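Tungsten-containing formylmethanofuran dehydrogenase 2 subunit C (PDB 5T5I) forms the subunit C of a tungsten-dependent formylmethanofuran dehydrogenase, an enzyme that probably interconverts carbon dioxide and formylmethanofuran in methanogenesis. Local coordinates at residues Met166-Met180 against Met185-Arg199. Residues are numbered along the deposited sequence; the frame is centred on the assembly and turned at random.
Sequences MNGGKIIIKGDVNIM and MNNGLIIIEGNVVAR
Met166 has its CG anti to the backbone N (chi1 -157°) and an extended chain beyond, which carries SD alongside the Met185 side chain, 3.8 Å from Met185 CE, and past Ile190 running the opposite way. Asp176 and Asn195 each hold CG beside their own backbone N and lie side by side with carboxylate and amide planes only 4° apart. So placed, Asp176 OD1, from the loop after strand 170-173, accepts from Asn195 N of the next coil at 2.8 Å, on its anti side though tilted out of the carboxylate plane, while Asn195 OD1 repeats the step by taking the amide of Met214. Strands 170-173 and 187-192 run parallel, their axes 4.8 Å apart, and the bond from Glu193 N to Ile173 O, 2.8 Å long, is nearly linear (176°). Like residues stack on like, Ile171 over Ile190 and Ile173 over Ile192 on one face, Ile172 beside Ile191 on the other, where Glu236 lies against them. Such stacking of successive coils of the one chain, with matched strand pairs 170-173/187-192 and 177-179/196-198, marks a parallel beta-solenoid; strand 151-154 continues the stack beyond 170-173, and strand 208-211 beyond 187-192. A beta bulge between Asn167 and Lys170 shifts the register by one, and just before it Met166 O accepts from both Asn186 N and Asn187 N, the latter from above the carbonyl plane. Just past the C-terminal ends of the two strands, Lys174 and Glu193 run side by side in a weak salt bridge, NZ to OE2 3.4 Å, and a water joins Glu193 OE1 to Lys174 O. Farther on, Val177 CG2 sits 3.8 Å from Val196 CG2. Met180 CG packs against Arg199 CB, 3.7 Å away, and the arginine's NE forms a salt bridge with an acidic side chain of another protein's chain.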
ATOM      1  N   MET C 166       0.282 -19.101 -36.620  1.00 20.67           N
ATOM      2  CA  MET C 166       0.706 -18.596 -37.934  1.00 19.97           C
ATOM      3  C   MET C 166       2.025 -19.236 -38.354  1.00 23.85           C
ATOM      4  O   MET C 166       2.921 -19.375 -37.529  1.00 23.83           O
ATOM      5  CB  MET C 166       0.852 -17.061 -37.890  1.00 22.53           C
ATOM      6  CG  MET C 166       0.742 -16.389 -39.213  1.00 26.09           C
ATOM      7  SD  MET C 166       0.992 -14.614 -38.974  1.00 29.25           S
ATOM      8  CE  MET C 166       0.924 -14.045 -40.617  1.00 27.56           C
ATOM      9  N   ASN C 167       2.127 -19.633 -39.622  1.00 22.25           N
ATOM     10  CA  ASN C 167       3.304 -20.282 -40.202  1.00 23.71           C
ATOM     11  C   ASN C 167       3.764 -19.632 -41.537  1.00 29.72           C
ATOM     12  O   ASN C 167       4.265 -20.326 -42.420  1.00 31.59           O
ATOM     13  CB  ASN C 167       2.957 -21.752 -40.441  1.00 26.11           C
ATOM     14  CG  ASN C 167       4.137 -22.666 -40.504  1.00 46.68           C
ATOM     15  OD1 ASN C 167       5.257 -22.328 -40.085  1.00 38.02           O
ATOM     16  ND2 ASN C 167       3.899 -23.851 -41.041  1.00 42.60           N
ATOM     17  N   GLY C 168       3.575 -18.330 -41.669  1.00 26.86           N
ATOM     18  CA  GLY C 168       3.899 -17.573 -42.881  1.00 26.86           C
ATOM     19  C   GLY C 168       2.820 -16.560 -43.215  1.00 30.00           C
ATOM     20  O   GLY C 168       1.741 -16.573 -42.623  1.00 29.58           O
ATOM     21  N   GLY C 169       3.105 -15.706 -44.179  1.00 25.47           N
ATOM     22  CA  GLY C 169       2.184 -14.667 -44.602  1.00 24.91           C
ATOM     23  C   GLY C 169       2.290 -13.417 -43.753  1.00 27.79           C
ATOM     24  O   GLY C 169       3.236 -13.250 -42.971  1.00 27.11           O
ATOM     25  N   LYS C 170       1.303 -12.545 -43.884  1.00 23.52           N
ATOM     26  CA  LYS C 170       1.325 -11.246 -43.214  1.00 22.14           C
ATOM     27  C   LYS C 170      -0.068 -10.784 -42.801  1.00 26.37           C
ATOM     28  O   LYS C 170      -1.005 -10.873 -43.593  1.00 25.49           O
ATOM     29  CB  LYS C 170       1.939 -10.224 -44.174  1.00 23.01           C
ATOM     30  CG  LYS C 170       2.135  -8.839 -43.597  1.00 29.61           C
ATOM     31  CD  LYS C 170       3.135  -8.018 -44.402  1.00 37.70           C
ATOM     32  CE  LYS C 170       2.687  -7.699 -45.813  1.00 43.29           C
ATOM     33  NZ  LYS C 170       3.734  -6.978 -46.585  1.00 55.71           N
ATOM     34  N   ILE C 171      -0.190 -10.249 -41.578  1.00 22.99           N
ATOM     35  CA  ILE C 171      -1.449  -9.697 -41.069  1.00 22.25           C
ATOM     36  C   ILE C 171      -1.187  -8.260 -40.615  1.00 26.67           C
ATOM     37  O   ILE C 171      -0.296  -8.026 -39.792  1.00 26.15           O
ATOM     38  CB  ILE C 171      -2.054 -10.540 -39.926  1.00 24.35           C
ATOM     39  CG1 ILE C 171      -2.394 -11.969 -40.402  1.00 23.89           C
ATOM     40  CG2 ILE C 171      -3.315  -9.841 -39.340  1.00 23.86           C
ATOM     41  CD1 ILE C 171      -2.717 -12.967 -39.268  1.00 25.22           C
ATOM     42  N   ILE C 172      -1.987  -7.312 -41.110  1.00 23.31           N
ATOM     43  CA  ILE C 172      -1.891  -5.908 -40.714  1.00 23.40           C
ATOM     44  C   ILE C 172      -3.237  -5.481 -40.111  1.00 27.37           C
ATOM     45  O   ILE C 172      -4.261  -5.587 -40.785  1.00 26.95           O
ATOM     46  CB  ILE C 172      -1.483  -4.995 -41.903  1.00 26.67           C
ATOM     47  CG1 ILE C 172      -0.087  -5.388 -42.447  1.00 28.63           C
ATOM     48  CG2 ILE C 172      -1.505  -3.513 -41.483  1.00 27.01           C
ATOM     49  CD1 ILE C 172       0.274  -4.768 -43.779  1.00 39.02           C
ATOM     50  N   ILE C 173      -3.240  -5.022 -38.852  1.00 23.78           N
ATOM     51  CA  ILE C 173      -4.439  -4.471 -38.198  1.00 23.38           C
ATOM     52  C   ILE C 173      -4.162  -2.980 -38.057  1.00 26.93           C
ATOM     53  O   ILE C 173      -3.234  -2.600 -37.335  1.00 26.41           O
ATOM     54  CB  ILE C 173      -4.743  -5.115 -36.807  1.00 24.83           C
ATOM     55  CG1 ILE C 173      -4.702  -6.651 -36.850  1.00 24.60           C
ATOM     56  CG2 ILE C 173      -6.094  -4.614 -36.242  1.00 24.27           C
ATOM     57  CD1 ILE C 173      -5.640  -7.345 -37.828  1.00 22.11           C
ATOM     58  N   LYS C 174      -4.929  -2.138 -38.744  1.00 24.18           N
ATOM     59  CA  LYS C 174      -4.716  -0.688 -38.675  1.00 24.36           C
ATOM     60  C   LYS C 174      -5.281  -0.072 -37.374  1.00 29.67           C
ATOM     61  O   LYS C 174      -4.805   0.968 -36.938  1.00 28.36           O
ATOM     62  CB  LYS C 174      -5.236   0.002 -39.926  1.00 25.72           C
ATOM     63  CG  LYS C 174      -4.530  -0.493 -41.196  1.00 37.22           C
ATOM     64  CD  LYS C 174      -4.905   0.334 -42.460  1.00 49.14           C
ATOM     65  CE  LYS C 174      -3.812   0.692 -43.458  1.00 69.37           C
ATOM     66  NZ  LYS C 174      -2.520  -0.053 -43.323  1.00 78.36           N
ATOM     67  N   GLY C 175      -6.259  -0.738 -36.758  1.00 28.13           N
ATOM     68  CA  GLY C 175      -6.826  -0.341 -35.477  1.00 27.99           C
ATOM     69  C   GLY C 175      -6.206  -1.092 -34.305  1.00 29.48           C
ATOM     70  O   GLY C 175      -5.026  -1.467 -34.329  1.00 28.06           O
ATOM     71  N   ASP C 176      -7.018  -1.331 -33.277  1.00 25.11           N
ATOM     72  CA  ASP C 176      -6.611  -2.030 -32.056  1.00 24.14           C
ATOM     73  C   ASP C 176      -6.978  -3.514 -32.085  1.00 27.71           C
ATOM     74  O   ASP C 176      -7.865  -3.929 -32.831  1.00 27.62           O
ATOM     75  CB  ASP C 176      -7.322  -1.393 -30.850  1.00 25.66           C
ATOM     76  CG  ASP C 176      -7.133   0.106 -30.748  1.00 35.76           C
ATOM     77  OD1 ASP C 176      -6.011   0.579 -31.022  1.00 36.74           O
ATOM     78  OD2 ASP C 176      -8.118   0.808 -30.427  1.00 38.59           O
ATOM     79  N   VAL C 177      -6.317  -4.300 -31.228  1.00 24.11           N
ATOM     80  CA  VAL C 177      -6.644  -5.706 -30.980  1.00 22.75           C
ATOM     81  C   VAL C 177      -6.900  -5.884 -29.481  1.00 25.83           C
ATOM     82  O   VAL C 177      -6.482  -5.051 -28.665  1.00 24.96           O
ATOM     83  CB  VAL C 177      -5.625  -6.750 -31.504  1.00 25.82           C
ATOM     84  CG1 VAL C 177      -5.418  -6.624 -33.009  1.00 26.30           C
ATOM     85  CG2 VAL C 177      -4.305  -6.664 -30.765  1.00 26.05           C
ATOM     86  N   ASN C 178      -7.538  -6.994 -29.115  1.00 23.78           N
ATOM     87  CA  ASN C 178      -7.815  -7.284 -27.720  1.00 24.27           C
ATOM     88  C   ASN C 178      -6.667  -8.100 -27.103  1.00 26.61           C
ATOM     89  O   ASN C 178      -5.615  -7.511 -26.854  1.00 25.90           O
ATOM     90  CB  ASN C 178      -9.206  -7.905 -27.555  1.00 25.75           C
ATOM     91  CG  ASN C 178      -9.638  -7.961 -26.111  1.00 33.98           C
ATOM     92  OD1 ASN C 178      -9.600  -6.963 -25.423  1.00 30.31           O
ATOM     93  ND2 ASN C 178     -10.101  -9.091 -25.626  1.00 26.20           N
ATOM     94  N   ILE C 179      -6.810  -9.426 -26.875  1.00 22.28           N
ATOM     95  CA  ILE C 179      -5.727 -10.178 -26.241  1.00 20.64           C
ATOM     96  C   ILE C 179      -5.182 -11.303 -27.111  1.00 22.51           C
ATOM     97  O   ILE C 179      -5.837 -11.773 -28.030  1.00 22.22           O
ATOM     98  CB  ILE C 179      -6.130 -10.698 -24.837  1.00 22.69           C
ATOM     99  CG1 ILE C 179      -7.259 -11.764 -24.913  1.00 21.74           C
ATOM    100  CG2 ILE C 179      -6.514  -9.535 -23.928  1.00 23.99           C
ATOM    101  CD1 ILE C 179      -7.488 -12.529 -23.598  1.00 24.23           C
ATOM    102  N   MET C 180      -3.954 -11.705 -26.811  1.00 19.60           N
ATOM    103  CA  MET C 180      -3.251 -12.846 -27.400  1.00 18.47           C
ATOM    104  C   MET C 180      -3.044 -12.809 -28.929  1.00 21.28           C
ATOM    105  O   MET C 180      -3.143 -13.863 -29.567  1.00 19.29           O
ATOM    106  CB  MET C 180      -3.946 -14.158 -26.978  1.00 20.16           C
ATOM    107  CG  MET C 180      -4.136 -14.260 -25.471  1.00 22.97           C
ATOM    108  SD  MET C 180      -4.811 -15.797 -24.774  1.00 25.72           S
ATOM    109  CE  MET C 180      -6.513 -15.754 -25.359  1.00 21.59           C
ATOM    110  N   MET C 185       2.534 -18.436 -32.479  1.00 21.00           N
ATOM    111  CA  MET C 185       3.055 -18.115 -33.808  1.00 20.84           C
ATOM    112  C   MET C 185       4.394 -18.835 -34.047  1.00 23.98           C
ATOM    113  O   MET C 185       5.221 -18.892 -33.144  1.00 22.99           O
ATOM    114  CB  MET C 185       3.231 -16.575 -33.904  1.00 23.77           C
ATOM    115  CG  MET C 185       3.827 -16.078 -35.140  1.00 27.96           C
ATOM    116  SD  MET C 185       3.939 -14.263 -35.009  1.00 31.47           S
ATOM    117  CE  MET C 185       3.953 -13.872 -36.705  1.00 29.88           C
ATOM    118  N   ASN C 186       4.565 -19.414 -35.248  1.00 21.72           N
ATOM    119  CA  ASN C 186       5.796 -20.086 -35.682  1.00 22.41           C
ATOM    120  C   ASN C 186       6.599 -19.254 -36.667  1.00 26.48           C
ATOM    121  O   ASN C 186       7.824 -19.299 -36.636  1.00 26.12           O
ATOM    122  CB  ASN C 186       5.475 -21.433 -36.348  1.00 27.18           C
ATOM    123  CG  ASN C 186       5.132 -22.510 -35.379  1.00 46.43           C
ATOM    124  OD1 ASN C 186       4.096 -23.170 -35.497  1.00 42.38           O
ATOM    125  ND2 ASN C 186       6.077 -22.823 -34.512  1.00 38.69           N
ATOM    126  N   ASN C 187       5.920 -18.598 -37.611  1.00 24.66           N
ATOM    127  CA  ASN C 187       6.534 -17.781 -38.665  1.00 24.66           C
ATOM    128  C   ASN C 187       5.505 -16.782 -39.170  1.00 27.97           C
ATOM    129  O   ASN C 187       4.304 -16.961 -38.951  1.00 26.99           O
ATOM    130  CB  ASN C 187       6.984 -18.676 -39.853  1.00 27.48           C
ATOM    131  CG  ASN C 187       8.444 -19.045 -39.882  1.00 63.64           C
ATOM    132  OD1 ASN C 187       9.247 -18.411 -40.564  1.00 64.07           O
ATOM    133  ND2 ASN C 187       8.799 -20.173 -39.287  1.00 62.48           N
ATOM    134  N   GLY C 188       5.985 -15.773 -39.881  1.00 25.65           N
ATOM    135  CA  GLY C 188       5.150 -14.728 -40.456  1.00 26.27           C
ATOM    136  C   GLY C 188       5.384 -13.388 -39.798  1.00 28.30           C
ATOM    137  O   GLY C 188       6.289 -13.233 -38.964  1.00 27.01           O
ATOM    138  N   LEU C 189       4.585 -12.407 -40.201  1.00 25.28           N
ATOM    139  CA  LEU C 189       4.682 -11.038 -39.700  1.00 23.86           C
ATOM    140  C   LEU C 189       3.291 -10.516 -39.339  1.00 26.98           C
ATOM    141  O   LEU C 189       2.372 -10.611 -40.146  1.00 25.21           O
ATOM    142  CB  LEU C 189       5.363 -10.129 -40.758  1.00 23.36           C
ATOM    143  CG  LEU C 189       5.337  -8.618 -40.517  1.00 26.78           C
ATOM    144  CD1 LEU C 189       6.067  -8.237 -39.233  1.00 25.70           C
ATOM    145  CD2 LEU C 189       5.940  -7.862 -41.719  1.00 30.02           C
ATOM    146  N   ILE C 190       3.140  -9.992 -38.121  1.00 23.52           N
ATOM    147  CA  ILE C 190       1.910  -9.348 -37.664  1.00 21.67           C
ATOM    148  C   ILE C 190       2.276  -7.902 -37.326  1.00 25.26           C
ATOM    149  O   ILE C 190       3.166  -7.672 -36.499  1.00 23.59           O
ATOM    150  CB  ILE C 190       1.261 -10.047 -36.452  1.00 23.91           C
ATOM    151  CG1 ILE C 190       0.816 -11.480 -36.823  1.00 23.43           C
ATOM    152  CG2 ILE C 190       0.042  -9.240 -35.927  1.00 25.49           C
ATOM    153  CD1 ILE C 190       0.513 -12.368 -35.611  1.00 23.12           C
ATOM    154  N   ILE C 191       1.583  -6.932 -37.942  1.00 22.89           N
ATOM    155  CA  ILE C 191       1.767  -5.510 -37.626  1.00 22.84           C
ATOM    156  C   ILE C 191       0.442  -4.990 -37.035  1.00 26.00           C
ATOM    157  O   ILE C 191      -0.582  -5.041 -37.700  1.00 26.35           O
ATOM    158  CB  ILE C 191       2.207  -4.650 -38.842  1.00 25.74           C
ATOM    159  CG1 ILE C 191       3.564  -5.134 -39.411  1.00 26.75           C
ATOM    160  CG2 ILE C 191       2.281  -3.156 -38.420  1.00 26.69           C
ATOM    161  CD1 ILE C 191       3.969  -4.494 -40.743  1.00 32.01           C
ATOM    162  N   ILE C 192       0.480  -4.460 -35.815  1.00 24.44           N
ATOM    163  CA  ILE C 192      -0.683  -3.839 -35.156  1.00 24.34           C
ATOM    164  C   ILE C 192      -0.373  -2.333 -35.059  1.00 26.58           C
ATOM    165  O   ILE C 192       0.540  -1.926 -34.335  1.00 25.86           O
ATOM    166  CB  ILE C 192      -0.977  -4.513 -33.785  1.00 26.64           C
ATOM    167  CG1 ILE C 192      -1.334  -6.024 -33.983  1.00 26.86           C
ATOM    168  CG2 ILE C 192      -2.123  -3.787 -33.043  1.00 26.29           C
ATOM    169  CD1 ILE C 192      -0.989  -6.889 -32.828  1.00 33.32           C
ATOM    170  N   GLU C 193      -1.090  -1.508 -35.825  1.00 23.93           N
ATOM    171  CA  GLU C 193      -0.826  -0.071 -35.846  1.00 23.73           C
ATOM    172  C   GLU C 193      -1.397   0.642 -34.616  1.00 28.52           C
ATOM    173  O   GLU C 193      -0.907   1.701 -34.247  1.00 28.29           O
ATOM    174  CB  GLU C 193      -1.290   0.568 -37.159  1.00 24.93           C
ATOM    175  CG  GLU C 193      -0.634  -0.077 -38.375  1.00 28.50           C
ATOM    176  CD  GLU C 193      -0.917   0.568 -39.720  1.00 50.12           C
ATOM    177  OE1 GLU C 193      -1.795   1.458 -39.791  1.00 41.28           O
ATOM    178  OE2 GLU C 193      -0.295   0.141 -40.718  1.00 45.02           O
ATOM    179  N   GLY C 194      -2.401   0.038 -33.991  1.00 26.16           N
ATOM    180  CA  GLY C 194      -3.019   0.538 -32.780  1.00 26.59           C
ATOM    181  C   GLY C 194      -2.502  -0.152 -31.533  1.00 30.52           C
ATOM    182  O   GLY C 194      -1.337  -0.550 -31.464  1.00 29.61           O
ATOM    183  N   ASN C 195      -3.381  -0.298 -30.544  1.00 27.13           N
ATOM    184  CA  ASN C 195      -3.063  -0.850 -29.233  1.00 26.02           C
ATOM    185  C   ASN C 195      -3.341  -2.348 -29.080  1.00 27.09           C
ATOM    186  O   ASN C 195      -4.083  -2.944 -29.866  1.00 24.96           O
ATOM    187  CB  ASN C 195      -3.874  -0.076 -28.170  1.00 27.13           C
ATOM    188  CG  ASN C 195      -3.631   1.421 -28.198  1.00 42.70           C
ATOM    189  OD1 ASN C 195      -2.523   1.893 -28.486  1.00 30.75           O
ATOM    190  ND2 ASN C 195      -4.655   2.215 -27.912  1.00 31.20           N
ATOM    191  N   VAL C 196      -2.749  -2.937 -28.017  1.00 25.12           N
ATOM    192  CA  VAL C 196      -2.936  -4.335 -27.599  1.00 23.90           C
ATOM    193  C   VAL C 196      -3.286  -4.305 -26.106  1.00 27.75           C
ATOM    194  O   VAL C 196      -2.606  -3.625 -25.341  1.00 27.98           O
ATOM    195  CB  VAL C 196      -1.670  -5.213 -27.815  1.00 27.22           C
ATOM    196  CG1 VAL C 196      -1.913  -6.664 -27.375  1.00 26.64           C
ATOM    197  CG2 VAL C 196      -1.186  -5.157 -29.260  1.00 27.48           C
ATOM    198  N   VAL C 197      -4.286  -5.083 -25.675  1.00 25.17           N
ATOM    199  CA  VAL C 197      -4.633  -5.150 -24.246  1.00 24.24           C
ATOM    200  C   VAL C 197      -3.588  -6.018 -23.513  1.00 26.84           C
ATOM    201  O   VAL C 197      -3.009  -5.569 -22.526  1.00 26.70           O
ATOM    202  CB  VAL C 197      -6.078  -5.660 -24.011  1.00 27.49           C
ATOM    203  CG1 VAL C 197      -6.366  -5.874 -22.525  1.00 27.68           C
ATOM    204  CG2 VAL C 197      -7.092  -4.702 -24.632  1.00 27.49           C
ATOM    205  N   ALA C 198      -3.351  -7.243 -23.986  1.00 23.22           N
ATOM    206  CA  ALA C 198      -2.414  -8.138 -23.304  1.00 22.56           C
ATOM    207  C   ALA C 198      -1.971  -9.336 -24.134  1.00 24.99           C
ATOM    208  O   ALA C 198      -2.596  -9.694 -25.130  1.00 24.06           O
ATOM    209  CB  ALA C 198      -3.045  -8.655 -22.015  1.00 23.43           C
ATOM    210  N   ARG C 199      -0.891  -9.963 -23.662  1.00 22.35           N
ATOM    211  CA  ARG C 199      -0.366 -11.249 -24.107  1.00 22.05           C
ATOM    212  C   ARG C 199       0.062 -11.337 -25.569  1.00 24.43           C
ATOM    213  O   ARG C 199      -0.095 -12.400 -26.176  1.00 22.59           O
ATOM    214  CB  ARG C 199      -1.413 -12.350 -23.785  1.00 20.30           C
ATOM    215  CG  ARG C 199      -1.795 -12.399 -22.318  1.00 24.19           C
ATOM    216  CD  ARG C 199      -3.039 -13.231 -22.031  1.00 21.65           C
ATOM    217  NE  ARG C 199      -3.418 -13.060 -20.631  1.00 21.43           N
ATOM    218  CZ  ARG C 199      -4.421 -13.668 -20.009  1.00 21.53           C
ATOM    219  NH1 ARG C 199      -5.169 -14.556 -20.648  1.00 19.93           N
ATOM    220  NH2 ARG C 199      -4.651 -13.429 -18.725  1.00 18.44           N
TER
HETATM  221  O   HOH W   1      -3.333   3.160 -38.325  1.00 41.95           O